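Local coordinates for protein transcriptional activator, putative (PDB 1RTW) that is a putative transcriptional activator of the all-helical TENA/THI-4/PQQC family, whose precise role is not established, at residues Phe36-Lys48 with Leu80-Leu94. Residues are numbered along the deposited sequence; the frame is centred on the assembly and turned at random.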
# COMPACT_ATOMS: atom_id res chain seq x y z
N PHE B 36 -27.13 -17.12 15.46
CA PHE B 36 -27.24 -15.75 14.99
C PHE B 36 -26.17 -14.89 15.65
O PHE B 36 -25.57 -14.02 15.00
CB PHE B 36 -28.62 -15.15 15.27
CG PHE B 36 -28.74 -13.72 14.87
CD1 PHE B 36 -28.96 -13.37 13.54
CD2 PHE B 36 -28.54 -12.70 15.81
CE1 PHE B 36 -28.97 -12.04 13.15
CE2 PHE B 36 -28.55 -11.37 15.42
CZ PHE B 36 -28.77 -11.04 14.09
N GLU B 37 -25.94 -15.11 16.94
CA GLU B 37 -24.94 -14.33 17.67
C GLU B 37 -23.55 -14.51 17.07
O GLU B 37 -22.83 -13.53 16.88
CB GLU B 37 -24.93 -14.69 19.15
CG GLU B 37 -23.85 -13.97 19.94
CD GLU B 37 -24.02 -14.05 21.46
OE1 GLU B 37 -25.17 -14.14 21.95
OE2 GLU B 37 -22.99 -14.00 22.17
N LYS B 38 -23.19 -15.75 16.78
CA LYS B 38 -21.89 -16.04 16.20
C LYS B 38 -21.75 -15.37 14.83
O LYS B 38 -20.70 -14.81 14.51
CB LYS B 38 -21.68 -17.56 16.09
CG LYS B 38 -20.28 -17.97 15.68
CD LYS B 38 -20.00 -19.41 16.06
CE LYS B 38 -19.92 -19.58 17.57
NZ LYS B 38 -18.80 -18.78 18.15
N TRP B 39 -22.82 -15.40 14.03
CA TRP B 39 -22.78 -14.77 12.73
C TRP B 39 -22.61 -13.26 12.88
O TRP B 39 -21.85 -12.64 12.14
CB TRP B 39 -24.06 -15.05 11.91
CG TRP B 39 -24.14 -14.18 10.68
CD1 TRP B 39 -23.51 -14.38 9.49
CD2 TRP B 39 -24.81 -12.91 10.57
NE1 TRP B 39 -23.74 -13.31 8.65
CE2 TRP B 39 -24.53 -12.40 9.29
CE3 TRP B 39 -25.62 -12.16 11.44
CZ2 TRP B 39 -25.03 -11.16 8.85
CZ3 TRP B 39 -26.11 -10.92 11.00
CH2 TRP B 39 -25.81 -10.44 9.72
N LEU B 40 -23.32 -12.69 13.85
CA LEU B 40 -23.29 -11.25 14.12
C LEU B 40 -21.89 -10.76 14.47
O LEU B 40 -21.38 -9.84 13.83
CB LEU B 40 -24.25 -10.93 15.27
CG LEU B 40 -24.59 -9.46 15.51
CD1 LEU B 40 -25.61 -9.00 14.49
CD2 LEU B 40 -25.15 -9.29 16.90
N VAL B 41 -21.26 -11.38 15.46
CA VAL B 41 -19.91 -11.02 15.90
C VAL B 41 -18.91 -11.08 14.74
O VAL B 41 -18.08 -10.19 14.58
CB VAL B 41 -19.43 -11.97 17.03
CG1 VAL B 41 -17.98 -11.74 17.36
CG2 VAL B 41 -20.29 -11.79 18.29
N ASN B 42 -19.02 -12.11 13.92
CA ASN B 42 -18.11 -12.27 12.80
C ASN B 42 -18.41 -11.39 11.61
O ASN B 42 -17.49 -10.90 10.94
CB ASN B 42 -18.02 -13.74 12.39
CG ASN B 42 -17.25 -14.56 13.38
OD1 ASN B 42 -16.03 -14.72 13.26
ND2 ASN B 42 -17.94 -15.08 14.38
N ASP B 43 -19.68 -11.16 11.32
CA ASP B 43 -19.98 -10.30 10.19
C ASP B 43 -19.66 -8.84 10.52
O ASP B 43 -19.30 -8.06 9.64
CB ASP B 43 -21.42 -10.45 9.73
CG ASP B 43 -21.58 -10.17 8.25
OD1 ASP B 43 -20.94 -10.88 7.44
OD2 ASP B 43 -22.32 -9.24 7.90
N TYR B 44 -19.78 -8.48 11.79
CA TYR B 44 -19.49 -7.12 12.24
C TYR B 44 -18.01 -6.84 11.97
O TYR B 44 -17.65 -5.74 11.53
CB TYR B 44 -19.79 -6.99 13.73
CG TYR B 44 -19.47 -5.64 14.30
CD1 TYR B 44 -20.18 -4.51 13.90
CD2 TYR B 44 -18.48 -5.49 15.27
CE1 TYR B 44 -19.93 -3.27 14.46
CE2 TYR B 44 -18.22 -4.25 15.84
CZ TYR B 44 -18.95 -3.14 15.43
OH TYR B 44 -18.70 -1.93 16.00
N TYR B 45 -17.18 -7.85 12.22
CA TYR B 45 -15.75 -7.76 11.98
C TYR B 45 -15.52 -7.64 10.47
O TYR B 45 -14.69 -6.85 10.01
CB TYR B 45 -15.05 -9.01 12.49
CG TYR B 45 -13.59 -9.08 12.15
CD1 TYR B 45 -13.12 -9.92 11.13
CD2 TYR B 45 -12.66 -8.35 12.88
CE1 TYR B 45 -11.75 -10.03 10.86
CE2 TYR B 45 -11.30 -8.45 12.62
CZ TYR B 45 -10.85 -9.29 11.61
OH TYR B 45 -9.49 -9.36 11.37
N PHE B 46 -16.28 -8.41 9.69
CA PHE B 46 -16.13 -8.36 8.25
C PHE B 46 -16.52 -6.99 7.69
O PHE B 46 -15.82 -6.45 6.85
CB PHE B 46 -16.99 -9.45 7.57
CG PHE B 46 -16.88 -9.46 6.07
CD1 PHE B 46 -15.79 -10.05 5.44
CD2 PHE B 46 -17.82 -8.78 5.29
CE1 PHE B 46 -15.63 -9.96 4.05
CE2 PHE B 46 -17.66 -8.69 3.89
CZ PHE B 46 -16.57 -9.28 3.28
N VAL B 47 -17.62 -6.43 8.17
CA VAL B 47 -18.11 -5.13 7.69
C VAL B 47 -17.08 -4.03 7.91
O VAL B 47 -16.81 -3.22 7.02
CB VAL B 47 -19.46 -4.76 8.33
CG1 VAL B 47 -19.84 -3.33 8.01
CG2 VAL B 47 -20.56 -5.73 7.86
N LYS B 48 -16.49 -4.01 9.11
CA LYS B 48 -15.48 -3.02 9.45
C LYS B 48 -14.33 -3.06 8.45
O LYS B 48 -13.89 -2.03 7.95
CB LYS B 48 -14.92 -3.25 10.87
CG LYS B 48 -15.82 -2.77 12.00
CD LYS B 48 -15.15 -2.88 13.37
CE LYS B 48 -14.91 -4.34 13.75
NZ LYS B 48 -14.32 -4.47 15.12
N LEU B 80 -22.51 -0.37 10.47
CA LEU B 80 -21.87 -0.52 11.78
C LEU B 80 -22.87 -0.22 12.88
O LEU B 80 -22.96 -0.97 13.85
CB LEU B 80 -20.67 0.41 11.93
CG LEU B 80 -19.50 0.12 10.99
CD1 LEU B 80 -18.39 1.11 11.25
CD2 LEU B 80 -19.03 -1.32 11.19
N GLU B 81 -23.59 0.89 12.73
CA GLU B 81 -24.60 1.30 13.71
C GLU B 81 -25.68 0.23 13.79
O GLU B 81 -26.17 -0.10 14.87
CB GLU B 81 -25.23 2.64 13.30
CG GLU B 81 -24.23 3.76 13.03
CD GLU B 81 -24.86 5.02 12.43
OE1 GLU B 81 -24.23 6.09 12.50
OE2 GLU B 81 -25.98 4.93 11.88
N MSE B 82 -26.05 -0.33 12.64
CA MSE B 82 -27.07 -1.37 12.59
C MSE B 82 -26.65 -2.59 13.42
O MSE B 82 -27.47 -3.18 14.14
CB MSE B 82 -27.33 -1.77 11.14
CG MSE B 82 -28.24 -2.96 10.97
SE MSE B 82 -28.65 -3.36 9.14
CE MSE B 82 -26.95 -4.08 8.60
N PHE B 83 -25.37 -2.96 13.34
CA PHE B 83 -24.86 -4.10 14.10
C PHE B 83 -24.80 -3.74 15.58
O PHE B 83 -25.16 -4.54 16.43
CB PHE B 83 -23.46 -4.50 13.62
CG PHE B 83 -23.45 -5.45 12.46
CD1 PHE B 83 -23.18 -6.80 12.66
CD2 PHE B 83 -23.68 -5.00 11.16
CE1 PHE B 83 -23.13 -7.69 11.59
CE2 PHE B 83 -23.63 -5.88 10.08
CZ PHE B 83 -23.36 -7.24 10.30
N GLU B 84 -24.35 -2.53 15.87
CA GLU B 84 -24.22 -2.06 17.25
C GLU B 84 -25.55 -1.92 17.99
O GLU B 84 -25.62 -2.26 19.17
CB GLU B 84 -23.45 -0.74 17.27
CG GLU B 84 -21.99 -0.90 16.87
CD GLU B 84 -21.40 0.35 16.24
OE1 GLU B 84 -22.10 1.39 16.15
OE2 GLU B 84 -20.22 0.28 15.83
N LYS B 85 -26.58 -1.44 17.30
CA LYS B 85 -27.90 -1.27 17.90
C LYS B 85 -28.39 -2.66 18.29
O LYS B 85 -28.57 -2.96 19.48
CB LYS B 85 -28.88 -0.66 16.88
CG LYS B 85 -30.00 0.18 17.50
CD LYS B 85 -31.19 0.31 16.57
CE LYS B 85 -31.93 -1.02 16.46
NZ LYS B 85 -32.93 -1.07 15.35
N LYS B 86 -28.50 -3.53 17.29
CA LYS B 86 -28.95 -4.90 17.47
C LYS B 86 -28.21 -5.60 18.61
O LYS B 86 -28.81 -6.36 19.36
CB LYS B 86 -28.77 -5.68 16.17
CG LYS B 86 -29.49 -7.00 16.15
CD LYS B 86 -30.98 -6.76 16.26
CE LYS B 86 -31.76 -8.06 16.32
NZ LYS B 86 -33.21 -7.79 16.51
N ALA B 87 -26.93 -5.32 18.74
CA ALA B 87 -26.13 -5.94 19.79
C ALA B 87 -26.49 -5.43 21.20
O ALA B 87 -26.36 -6.17 22.18
CB ALA B 87 -24.66 -5.75 19.51
N GLN B 88 -26.89 -4.17 21.29
CA GLN B 88 -27.30 -3.58 22.56
C GLN B 88 -28.61 -4.21 23.04
O GLN B 88 -28.75 -4.60 24.20
CB GLN B 88 -27.52 -2.07 22.39
CG GLN B 88 -26.38 -1.21 22.89
CD GLN B 88 -26.12 -1.38 24.38
OE1 GLN B 88 -27.04 -1.49 25.19
NE2 GLN B 88 -24.84 -1.39 24.75
N GLU B 89 -29.56 -4.28 22.11
CA GLU B 89 -30.89 -4.85 22.36
C GLU B 89 -30.82 -6.31 22.77
O GLU B 89 -31.64 -6.77 23.56
CB GLU B 89 -31.74 -4.70 21.10
CG GLU B 89 -31.81 -3.27 20.59
CD GLU B 89 -32.65 -3.11 19.33
OE1 GLU B 89 -33.29 -2.05 19.18
OE2 GLU B 89 -32.66 -4.03 18.49
N LEU B 90 -29.82 -7.02 22.26
CA LEU B 90 -29.62 -8.42 22.58
C LEU B 90 -28.62 -8.65 23.71
O LEU B 90 -28.33 -9.79 24.05
CB LEU B 90 -29.17 -9.18 21.32
CG LEU B 90 -30.19 -9.92 20.45
CD1 LEU B 90 -31.46 -9.11 20.26
CD2 LEU B 90 -29.54 -10.25 19.11
N GLY B 91 -28.09 -7.56 24.28
CA GLY B 91 -27.12 -7.67 25.36
C GLY B 91 -25.95 -8.55 24.98
O GLY B 91 -25.42 -9.31 25.80
N ILE B 92 -25.54 -8.44 23.72
CA ILE B 92 -24.45 -9.24 23.18
C ILE B 92 -23.20 -8.40 22.94
O ILE B 92 -23.27 -7.21 22.61
CB ILE B 92 -24.94 -9.98 21.89
CG1 ILE B 92 -23.77 -10.51 21.06
CG2 ILE B 92 -25.88 -9.09 21.08
CD1 ILE B 92 -23.32 -9.57 19.95
N SER B 93 -22.04 -9.01 23.16
CA SER B 93 -20.75 -8.35 22.99
C SER B 93 -20.12 -8.64 21.63
O SER B 93 -20.08 -9.79 21.18
CB SER B 93 -19.79 -8.77 24.09
OG SER B 93 -18.48 -8.31 23.80
N LEU B 94 -19.57 -7.59 21.01
CA LEU B 94 -18.94 -7.70 19.70
C LEU B 94 -17.42 -7.77 19.80
O LEU B 94 -16.72 -7.84 18.79
CB LEU B 94 -19.33 -6.50 18.83
CG LEU B 94 -20.82 -6.28 18.56
CD1 LEU B 94 -21.12 -4.84 18.20
CD2 LEU B 94 -21.30 -7.20 17.47
O HOH W 1 -16.95 -8.30 15.95
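F83 enters helix 36-48 as a knob, its ring lodged among L40, D43, Y44 and V47. The CA of Y44 lies over one ring face, 4.1 Å from the centroid, a CH-pi contact. D43 OD2 meets the ring edge, 3.3 Å from F83 CZ, with the carboxylate and ring planes 30° apart. Rings of W39 and Y44 complete an aromatic cluster, both set obliquely to F83, and F152 of helix 150-157 meets F83 edge-to-face.

Y44 is the second anchor. With its CG anti to the backbone N (chi1 178°), the ring runs alongside F83 in the opposite sense, and its hydroxyl donates at 2.7 Å to E84 OE2, which accepts through its anti lone pair, the one turned away from the other oxygen. L94 CD1 sits over one face of the Y44 ring, 3.9 Å from the centroid, a second CH-pi contact.

Aliphatic packing extends to both ends. L80 CD2 touches both V47 CG1 and K48 CG, while I92 CD1 reaches L40 CD2 at 3.6 Å and I92 CG1 lies against CG and the carboxylate carbon CD of E37. A water donating to both V41 O and L94 O adds a polar bridge.

The turn that brings I92 and L94 back over helix 36-48 is a Schellman motif: G91 has positive phi, I92 N bonds to A87 O at 2.9 Å, and G91 N bonds to Q88 O. The axes of helices 36-48 and 80-89 run nearly antiparallel, at 157° and 10.3 Å, as in neighbouring helices of the all-helical bundle of the TENA/THI-4/PQQC family.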